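Local coordinates for putative methyl-accepting chemotaxis protein (Salmonella enterica subsp. enterica serovar Typhimurium str. LT2, PDB 6DB1), which probably senses chemical signals through this helical N-terminal ligand-binding domain, as expected of a methyl-accepting chemotaxis receptor, at residues A[72-77]-A[81-86]; A[61-66]-A[91-96]; A[51-56]-A[100-105]. All coordinates share one frame; numbering follows the deposited sequence.

Interaction 1: A[72-77]-A[81-86]; sequences ALSPGP and DISREV
Pro75 and Ser83 bring the two backbones closest, with 5.4 Å between Pro75 CA and Ser83 CA, where the irregular chain that follows helix 54-73 passes the first turns of helix 80-105. The peptide bond between Ser74 and Pro75 is cis, which bends the chain sharply here, and both residues lie against Ser83. Ser83 is the single residue through which the helix takes part. Its hydroxyl is anti to the backbone N (chi1 180°), a setting that carries OG outward from the helix to the bend. There the oxygen lies 3.2 Å from Ser74 CB and 3.4 Å from Pro75 CA, so it meets carbon on both residues. Beside it, Ser83 CB packs against Pro75 CB at 3.8 Å, at the flank of the proline ring.

The two hydroxyls do not pair: Ser74 OG and Ser83 OG stay 3.7 Å apart. Ser74 instead has its OG anti to its own carbonyl carbon (chi1 -50°), and the oxygen is hydrogen-bonded to the carbonyl of Met70, one turn back in helix 54-73. Ser74 thus ties its hydroxyl back to the helix while its CB serves the contact. Only 95 Å² is buried in all, Ser83 itself being buried and Pro75 exposed, so this is a small contact made by one serine side chain against the bend.

The bend is also held from the side of helix 13-46, where His16 binds the carbonyl of Leu73 and Gln20 that of Pro75. On its other flank, helix 80-105 is bound to helix 110-144 by a salt bridge from Glu85 to Arg134 and a hydrogen bond from Glu85 to Ser131. The contact therefore sits in the turn joining two antiparallel helices, with a further helix beside each.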
loop_
_atom_site.group_PDB
_atom_site.type_symbol
_atom_site.label_atom_id
_atom_site.label_comp_id
_atom_site.label_asym_id
_atom_site.label_seq_id
_atom_site.Cartn_x
_atom_site.Cartn_y
_atom_site.Cartn_z
ATOM N N ALA A 72 -7.380 13.979 10.179
ATOM C CA ALA A 72 -8.778 14.368 10.413
ATOM C C ALA A 72 -9.597 13.201 10.988
ATOM O O ALA A 72 -10.552 13.448 11.717
ATOM C CB ALA A 72 -9.392 14.902 9.132
ATOM N N LEU A 73 -9.206 11.955 10.681
ATOM C CA LEU A 73 -9.898 10.716 11.132
ATOM C C LEU A 73 -9.341 10.161 12.449
ATOM O O LEU A 73 -9.959 9.268 13.027
ATOM C CB LEU A 73 -9.680 9.614 10.080
ATOM C CG LEU A 73 -10.349 9.784 8.717
ATOM C CD1 LEU A 73 -9.969 8.630 7.801
ATOM C CD2 LEU A 73 -11.862 9.872 8.836
ATOM N N SER A 74 -8.215 10.692 12.931
ATOM C CA SER A 74 -7.495 10.115 14.060
ATOM C C SER A 74 -7.621 10.925 15.367
ATOM O O SER A 74 -7.771 12.168 15.365
ATOM C CB SER A 74 -6.062 9.955 13.647
ATOM O OG SER A 74 -5.998 9.280 12.388
ATOM N N PRO A 75 -7.521 10.228 16.502
ATOM C CA PRO A 75 -7.306 8.758 16.548
ATOM C C PRO A 75 -8.573 7.928 16.323
ATOM O O PRO A 75 -8.469 6.757 15.972
ATOM C CB PRO A 75 -6.869 8.470 17.981
ATOM C CG PRO A 75 -7.593 9.536 18.759
ATOM C CD PRO A 75 -7.416 10.754 17.877
ATOM N N GLY A 76 -9.745 8.530 16.495
ATOM C CA GLY A 76 -10.958 7.746 16.363
ATOM C C GLY A 76 -10.977 6.590 17.370
ATOM O O GLY A 76 -10.564 6.750 18.516
ATOM N N PRO A 77 -11.433 5.406 16.947
ATOM C CA PRO A 77 -11.519 4.212 17.791
ATOM C C PRO A 77 -10.209 3.443 18.008
ATOM O O PRO A 77 -10.166 2.523 18.820
ATOM C CB PRO A 77 -12.440 3.279 17.004
ATOM C CG PRO A 77 -12.059 3.577 15.595
ATOM C CD PRO A 77 -11.881 5.083 15.588
ATOM N N ASP A 81 -1.809 5.833 20.959
ATOM C CA ASP A 81 -0.353 5.677 20.745
ATOM C C ASP A 81 -0.010 5.236 19.335
ATOM O O ASP A 81 0.903 5.752 18.720
ATOM C CB ASP A 81 0.249 4.639 21.710
ATOM C CG ASP A 81 0.342 5.137 23.138
ATOM O OD1 ASP A 81 0.463 6.372 23.352
ATOM O OD2 ASP A 81 0.341 4.286 24.059
ATOM N N ILE A 82 -0.725 4.236 18.848
ATOM C CA ILE A 82 -0.496 3.707 17.512
ATOM C C ILE A 82 -0.892 4.769 16.482
ATOM O O ILE A 82 -0.185 4.994 15.492
ATOM C CB ILE A 82 -1.266 2.391 17.327
ATOM C CG1 ILE A 82 -0.668 1.306 18.230
ATOM C CG2 ILE A 82 -1.291 1.969 15.863
ATOM C CD1 ILE A 82 -1.431 0.024 18.239
ATOM N N SER A 83 -2.017 5.416 16.729
ATOM C CA SER A 83 -2.472 6.423 15.795
ATOM C C SER A 83 -1.389 7.499 15.639
ATOM O O SER A 83 -1.056 7.902 14.532
ATOM C CB SER A 83 -3.783 6.991 16.242
ATOM O OG SER A 83 -4.222 7.969 15.335
ATOM N N ARG A 84 -0.808 7.903 16.768
ATOM C CA ARG A 84 0.243 8.923 16.830
ATOM C C ARG A 84 1.537 8.492 16.140
ATOM O O ARG A 84 2.197 9.311 15.503
ATOM C CB ARG A 84 0.542 9.285 18.287
ATOM C CG ARG A 84 -0.279 10.470 18.760
ATOM C CD ARG A 84 0.378 11.751 18.282
ATOM N NE ARG A 84 -0.561 12.816 17.945
ATOM C CZ ARG A 84 -0.821 13.209 16.704
ATOM N NH1 ARG A 84 -0.180 12.653 15.690
ATOM N NH2 ARG A 84 -1.691 14.179 16.488
ATOM N N GLU A 85 1.933 7.257 16.324
ATOM C CA GLU A 85 3.136 6.763 15.695
ATOM C C GLU A 85 3.002 6.886 14.167
ATOM O O GLU A 85 3.908 7.353 13.489
ATOM C CB GLU A 85 3.355 5.316 16.130
ATOM C CG GLU A 85 4.780 4.845 15.992
ATOM C CD GLU A 85 4.947 3.346 16.146
ATOM O OE1 GLU A 85 4.589 2.821 17.217
ATOM O OE2 GLU A 85 5.439 2.717 15.204
ATOM N N VAL A 86 1.848 6.470 13.644
ATOM C CA VAL A 86 1.557 6.474 12.212
ATOM C C VAL A 86 1.647 7.894 11.631
ATOM O O VAL A 86 2.333 8.105 10.635
ATOM C CB VAL A 86 0.167 5.863 11.947
ATOM C CG1 VAL A 86 -0.386 6.247 10.585
ATOM C CG2 VAL A 86 0.191 4.356 12.125
#

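Interaction 2: A[61-66]-A[91-96]; sequences ENMRQK and QALLEK
Helices 54-73 and 80-105 run roughly antiparallel here, their short segments meeting at 146° with the axes 10.6 Å apart and Arg64 opposite Leu94. In one of two modelled conformers, the selenomethionine Met63 sends its methyl group to the other helix. CG then stands anti to the backbone N (chi1 -160°) and the chain remains extended beyond it, so that the Met63 side chain crosses that of Leu93 at about a right angle, its CE 3.5 Å from Leu93 CG and 3.6 Å from Leu93 CD2. In this conformer the same methyl lies 4.3 Å from Leu94 CB. Leu94 answers in the reverse direction: its CD2 rests against the backbone of helix 54-73, 4.0 Å from Arg64 CA. Arg64 lies crosswise to this leucine, and a bend at chi3 (-55°) brings NH1 back to within 4.1 Å of Leu94 CD2. The aliphatic stem and the guanidinium thus skirt the leucine at the rim of the contact, while Met63 and both leucines are buried. Tyr31 of helix 13-46 touches Met63 and Leu93, and Leu124 and Phe128 of helix 110-144 also pack on Leu93. Such interlocking of apolar side chains from all four helices is the core of an antiparallel four-helix bundle.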
loop_
_atom_site.group_PDB
_atom_site.type_symbol
_atom_site.label_atom_id
_atom_site.label_comp_id
_atom_site.label_asym_id
_atom_site.label_seq_id
_atom_site.Cartn_x
_atom_site.Cartn_y
_atom_site.Cartn_z
ATOM N N GLU A 61 1.788 15.377 -3.762
ATOM C CA GLU A 61 0.604 16.105 -3.352
ATOM C C GLU A 61 -0.478 15.127 -2.854
ATOM O O GLU A 61 -1.173 15.437 -1.883
ATOM C CB GLU A 61 0.092 16.996 -4.480
ATOM C CG GLU A 61 -0.021 18.441 -4.067
ATOM C CD GLU A 61 -0.936 18.665 -2.880
ATOM O OE1 GLU A 61 -0.713 19.647 -2.145
ATOM O OE2 GLU A 61 -1.877 17.860 -2.696
ATOM N N ASN A 62 -0.610 13.953 -3.478
ATOM C CA ASN A 62 -1.616 12.960 -3.038
ATOM C C ASN A 62 -1.228 12.390 -1.660
ATOM O O ASN A 62 -2.102 12.109 -0.831
ATOM C CB ASN A 62 -1.817 11.843 -4.066
ATOM C CG ASN A 62 -2.594 12.264 -5.296
ATOM O OD1 ASN A 62 -3.272 13.293 -5.301
ATOM N ND2 ASN A 62 -2.545 11.442 -6.335
HETATM N N MSE A 63 0.076 12.221 -1.424
HETATM C CA MSE A 63 0.590 11.702 -0.156
HETATM C C MSE A 63 0.308 12.691 0.959
HETATM O O MSE A 63 -0.047 12.310 2.075
HETATM C CB MSE A 63 2.085 11.475 -0.355
HETATM C CG MSE A 63 2.723 10.516 0.650
HETATM SE SE MSE A 63 4.613 10.201 0.169
HETATM C CE MSE A 63 5.261 9.859 1.999
ATOM N N ARG A 64 0.467 13.973 0.648
ATOM C CA ARG A 64 0.222 15.059 1.592
ATOM C C ARG A 64 -1.282 15.130 1.893
ATOM O O ARG A 64 -1.675 15.303 3.055
ATOM C CB ARG A 64 0.722 16.383 1.008
ATOM C CG ARG A 64 0.652 17.553 1.974
ATOM C CD ARG A 64 0.924 18.880 1.290
ATOM N NE ARG A 64 2.188 18.938 0.571
ATOM C CZ ARG A 64 3.391 19.144 1.126
ATOM N NH1 ARG A 64 3.528 19.195 2.439
ATOM N NH2 ARG A 64 4.453 19.320 0.356
ATOM N N GLN A 65 -2.120 15.013 0.855
ATOM C CA GLN A 65 -3.576 15.035 1.038
ATOM C C GLN A 65 -4.022 13.829 1.876
ATOM O O GLN A 65 -4.938 13.954 2.685
ATOM C CB GLN A 65 -4.323 15.041 -0.300
ATOM C CG GLN A 65 -5.840 14.925 -0.155
ATOM C CD GLN A 65 -6.442 16.044 0.663
ATOM O OE1 GLN A 65 -5.965 17.179 0.653
ATOM N NE2 GLN A 65 -7.520 15.738 1.367
ATOM N N LYS A 66 -3.419 12.660 1.672
ATOM C CA LYS A 66 -3.816 11.485 2.442
ATOM C C LYS A 66 -3.381 11.625 3.905
ATOM O O LYS A 66 -4.088 11.182 4.757
ATOM C CB LYS A 66 -3.333 10.204 1.766
ATOM C CG LYS A 66 -4.081 9.897 0.480
ATOM C CD LYS A 66 -5.579 9.816 0.685
ATOM C CE LYS A 66 -6.347 9.567 -0.591
ATOM N NZ LYS A 66 -7.799 9.600 -0.325
ATOM N N GLN A 91 4.318 11.843 8.485
ATOM C CA GLN A 91 4.695 13.268 8.315
ATOM C C GLN A 91 6.218 13.406 8.148
ATOM O O GLN A 91 6.677 14.234 7.364
ATOM C CB GLN A 91 4.160 14.123 9.467
ATOM C CG GLN A 91 4.574 15.589 9.364
ATOM C CD GLN A 91 3.753 16.499 10.243
ATOM O OE1 GLN A 91 2.562 16.281 10.456
ATOM N NE2 GLN A 91 4.368 17.573 10.712
ATOM N N ALA A 92 6.995 12.605 8.869
ATOM C CA ALA A 92 8.448 12.675 8.746
ATOM C C ALA A 92 8.873 12.207 7.343
ATOM O O ALA A 92 9.680 12.856 6.684
ATOM C CB ALA A 92 9.096 11.847 9.832
ATOM N N LEU A 93 8.337 11.070 6.909
ATOM C CA LEU A 93 8.675 10.516 5.614
ATOM C C LEU A 93 8.469 11.569 4.524
ATOM O O LEU A 93 9.290 11.702 3.610
ATOM C CB LEU A 93 7.803 9.281 5.375
ATOM C CG LEU A 93 7.889 8.646 3.990
ATOM C CD1 LEU A 93 9.331 8.348 3.604
ATOM C CD2 LEU A 93 7.047 7.379 3.952
ATOM N N LEU A 94 7.400 12.343 4.673
ATOM C CA LEU A 94 7.021 13.345 3.710
ATOM C C LEU A 94 7.897 14.594 3.814
ATOM O O LEU A 94 8.452 15.043 2.805
ATOM C CB LEU A 94 5.553 13.715 3.947
ATOM C CG LEU A 94 4.992 14.857 3.096
ATOM C CD1 LEU A 94 4.905 14.471 1.620
ATOM C CD2 LEU A 94 3.623 15.273 3.613
ATOM N N GLU A 95 8.011 15.167 5.005
ATOM C CA GLU A 95 8.724 16.455 5.148
ATOM C C GLU A 95 10.248 16.299 5.145
ATOM O O GLU A 95 10.933 17.280 4.855
ATOM C CB GLU A 95 8.278 17.175 6.418
ATOM C CG GLU A 95 6.918 17.819 6.266
ATOM C CD GLU A 95 6.197 18.108 7.567
ATOM O OE1 GLU A 95 4.957 18.252 7.518
ATOM O OE2 GLU A 95 6.875 18.181 8.627
ATOM N N LYS A 96 10.775 15.111 5.436
ATOM C CA LYS A 96 12.230 14.933 5.503
ATOM C C LYS A 96 12.739 13.995 4.401
ATOM O O LYS A 96 13.927 14.033 4.091
ATOM C CB LYS A 96 12.637 14.362 6.865
ATOM C CG LYS A 96 12.289 15.218 8.077
ATOM C CD LYS A 96 12.664 14.551 9.386
ATOM C CE LYS A 96 12.316 15.376 10.606
ATOM N NZ LYS A 96 12.689 14.675 11.859
#

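Interaction 3: A[51-56]-A[100-105]; sequences PDFAPA and PQMQLA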
loop_
_atom_site.group_PDB
_atom_site.type_symbol
_atom_site.label_atom_id
_atom_site.label_comp_id
_atom_site.label_asym_id
_atom_site.label_seq_id
_atom_site.Cartn_x
_atom_site.Cartn_y
_atom_site.Cartn_z
ATOM N N PRO A 51 12.924 16.393 -18.409
ATOM C CA PRO A 51 12.040 15.637 -17.521
ATOM C C PRO A 51 10.652 16.265 -17.309
ATOM O O PRO A 51 10.491 17.483 -17.428
ATOM C CB PRO A 51 12.798 15.628 -16.182
ATOM C CG PRO A 51 13.518 16.950 -16.179
ATOM C CD PRO A 51 13.917 17.151 -17.627
ATOM N N ASP A 52 9.663 15.412 -17.051
ATOM C CA ASP A 52 8.314 15.853 -16.722
ATOM C C ASP A 52 8.161 15.512 -15.259
ATOM O O ASP A 52 8.170 14.342 -14.898
ATOM C CB ASP A 52 7.228 15.125 -17.524
ATOM C CG ASP A 52 5.761 15.411 -16.925
ATOM O OD1 ASP A 52 5.636 16.525 -16.424
ATOM O OD2 ASP A 52 4.885 14.530 -17.064
ATOM N N PHE A 53 8.068 16.528 -14.411
ATOM C CA PHE A 53 7.925 16.310 -12.973
ATOM C C PHE A 53 6.458 16.353 -12.541
ATOM O O PHE A 53 6.163 16.009 -11.398
ATOM C CB PHE A 53 8.698 17.364 -12.184
ATOM C CG PHE A 53 10.189 17.269 -12.356
ATOM C CD1 PHE A 53 10.874 16.164 -11.880
ATOM C CD2 PHE A 53 10.907 18.288 -12.963
ATOM C CE1 PHE A 53 12.247 16.064 -12.034
ATOM C CE2 PHE A 53 12.283 18.194 -13.104
ATOM C CZ PHE A 53 12.950 17.083 -12.638
ATOM N N ALA A 54 5.556 16.750 -13.445
ATOM C CA ALA A 54 4.116 16.891 -13.131
ATOM C C ALA A 54 3.562 15.673 -12.364
ATOM O O ALA A 54 2.842 15.865 -11.363
ATOM C CB ALA A 54 3.333 17.146 -14.399
ATOM N N PRO A 55 3.871 14.429 -12.825
ATOM C CA PRO A 55 3.367 13.187 -12.192
ATOM C C PRO A 55 3.929 12.910 -10.787
ATOM O O PRO A 55 3.192 12.448 -9.899
ATOM C CB PRO A 55 3.764 12.027 -13.115
ATOM C CG PRO A 55 4.778 12.611 -14.071
ATOM C CD PRO A 55 4.516 14.101 -14.104
ATOM N N ALA A 56 5.220 13.144 -10.591
ATOM C CA ALA A 56 5.796 12.924 -9.265
ATOM C C ALA A 56 5.159 13.918 -8.290
ATOM O O ALA A 56 4.740 13.540 -7.193
ATOM C CB ALA A 56 7.296 13.057 -9.308
ATOM N N PRO A 100 12.330 16.773 0.275
ATOM C CA PRO A 100 13.658 17.129 -0.175
ATOM C C PRO A 100 13.991 16.499 -1.534
ATOM O O PRO A 100 14.423 17.219 -2.445
ATOM C CB PRO A 100 14.584 16.619 0.934
ATOM C CG PRO A 100 13.742 16.796 2.166
ATOM C CD PRO A 100 12.352 16.408 1.703
ATOM N N GLN A 101 13.767 15.199 -1.683
ATOM C CA GLN A 101 14.073 14.531 -2.950
ATOM C C GLN A 101 13.525 15.339 -4.129
ATOM O O GLN A 101 14.227 15.556 -5.105
ATOM C CB GLN A 101 13.488 13.123 -3.017
ATOM C CG GLN A 101 14.184 12.118 -2.113
ATOM C CD GLN A 101 13.782 10.712 -2.478
ATOM O OE1 GLN A 101 13.199 10.484 -3.535
ATOM N NE2 GLN A 101 14.114 9.756 -1.623
HETATM N N MSE A 102 12.276 15.769 -4.030
HETATM C CA MSE A 102 11.666 16.534 -5.113
HETATM C C MSE A 102 12.336 17.853 -5.370
HETATM O O MSE A 102 12.533 18.235 -6.521
HETATM C CB MSE A 102 10.220 16.825 -4.779
HETATM C CG MSE A 102 9.341 15.820 -5.487
HETATM SE SE MSE A 102 8.766 16.568 -7.202
HETATM C CE MSE A 102 9.700 15.185 -8.215
ATOM N N GLN A 103 12.681 18.574 -4.311
ATOM C CA GLN A 103 13.321 19.872 -4.470
ATOM C C GLN A 103 14.753 19.668 -4.988
ATOM O O GLN A 103 15.250 20.438 -5.826
ATOM C CB GLN A 103 13.235 20.645 -3.151
ATOM C CG GLN A 103 11.804 21.060 -2.810
ATOM C CD GLN A 103 11.652 21.780 -1.487
ATOM O OE1 GLN A 103 12.390 21.541 -0.530
ATOM N NE2 GLN A 103 10.643 22.638 -1.407
ATOM N N LEU A 104 15.366 18.578 -4.556
ATOM C CA LEU A 104 16.730 18.250 -4.916
ATOM C C LEU A 104 16.764 17.702 -6.352
ATOM O O LEU A 104 17.729 17.917 -7.082
ATOM C CB LEU A 104 17.221 17.223 -3.889
ATOM C CG LEU A 104 18.695 17.274 -3.489
ATOM C CD1 LEU A 104 19.095 18.671 -3.031
ATOM C CD2 LEU A 104 18.963 16.271 -2.377
ATOM N N ALA A 105 15.707 17.022 -6.776
ATOM C CA ALA A 105 15.656 16.449 -8.127
ATOM C C ALA A 105 15.539 17.571 -9.167
ATOM O O ALA A 105 15.889 17.402 -10.341
ATOM C CB ALA A 105 14.499 15.483 -8.238
#
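The methyl group of Met102, a selenomethionine, reaches across to Phe53 and Ala56, near the N-terminal end of helix 54-73. Its side chain is bent at chi2 (-93°) and again at chi3, and this folded course delivers CE to the opposite segment although CB does not point there. CE lies only 3.4 Å from Ala56 CB, tighter than ordinary carbon packing, and 4.0 Å from Phe53 CD1. All three torsions of Met102 depart from staggered values, which together with the tight approach is consistent with a somewhat strained fit.

Phe53 holds CG anti to its carbonyl carbon (chi1 -66°), directing the ring toward helix 80-105. The Phe53 and Met102 side chains run past one another antiparallel, the selenomethionine methyl lying oblique to the ring. Farther out, Phe53 CZ approaches the carbonyl oxygen of Ala105 at 3.7 Å, while Phe53 CE1 is 4.5 Å from Ala105 CB. One face of the ring is covered by Pro51, whose CB sits 3.8 Å above the plane and displaced toward the rim. The ring is thereby bordered by its own loop as well as by Ala105 of the partner segment.

Asp52 supports this entry into the helix: OD1 accepts from Ala54 N at 3.0 Å, a capping bond that meets the carboxylate 59° out of its plane. Phe34 and Leu38 of helix 13-46 also touch Met102, and Met42 of that helix touches Phe53. The arrangement is a hydrophobic layer near one end of a four-helix bundle, where the capped N-terminal part of one helix packs on the C-terminal part of its antiparallel neighbour.

Following helix 13-46, the chain reaches segment 51-56, which opens the widest of the three loops; interaction 3 closes it when the chain returns at 100-105. Farther along helix 54-73, segment 61-66 opens the loop closed by interaction 2 at 91-96. Innermost is interaction 1, spanning the turn between 72-77 and 81-86. All three tie helix 54-73, or the chain next to it, to helix 80-105. The three are nested without crossing, as expected of a helical hairpin joined at successive levels. Interactions 1 and 3 lie on opposite sides of the chain's centre, about 30 Å apart between centres, with interaction 2 nearer the middle. Interactions 2 and 3 touch where Pro100 CD packs 3.6 Å from Glu95 O.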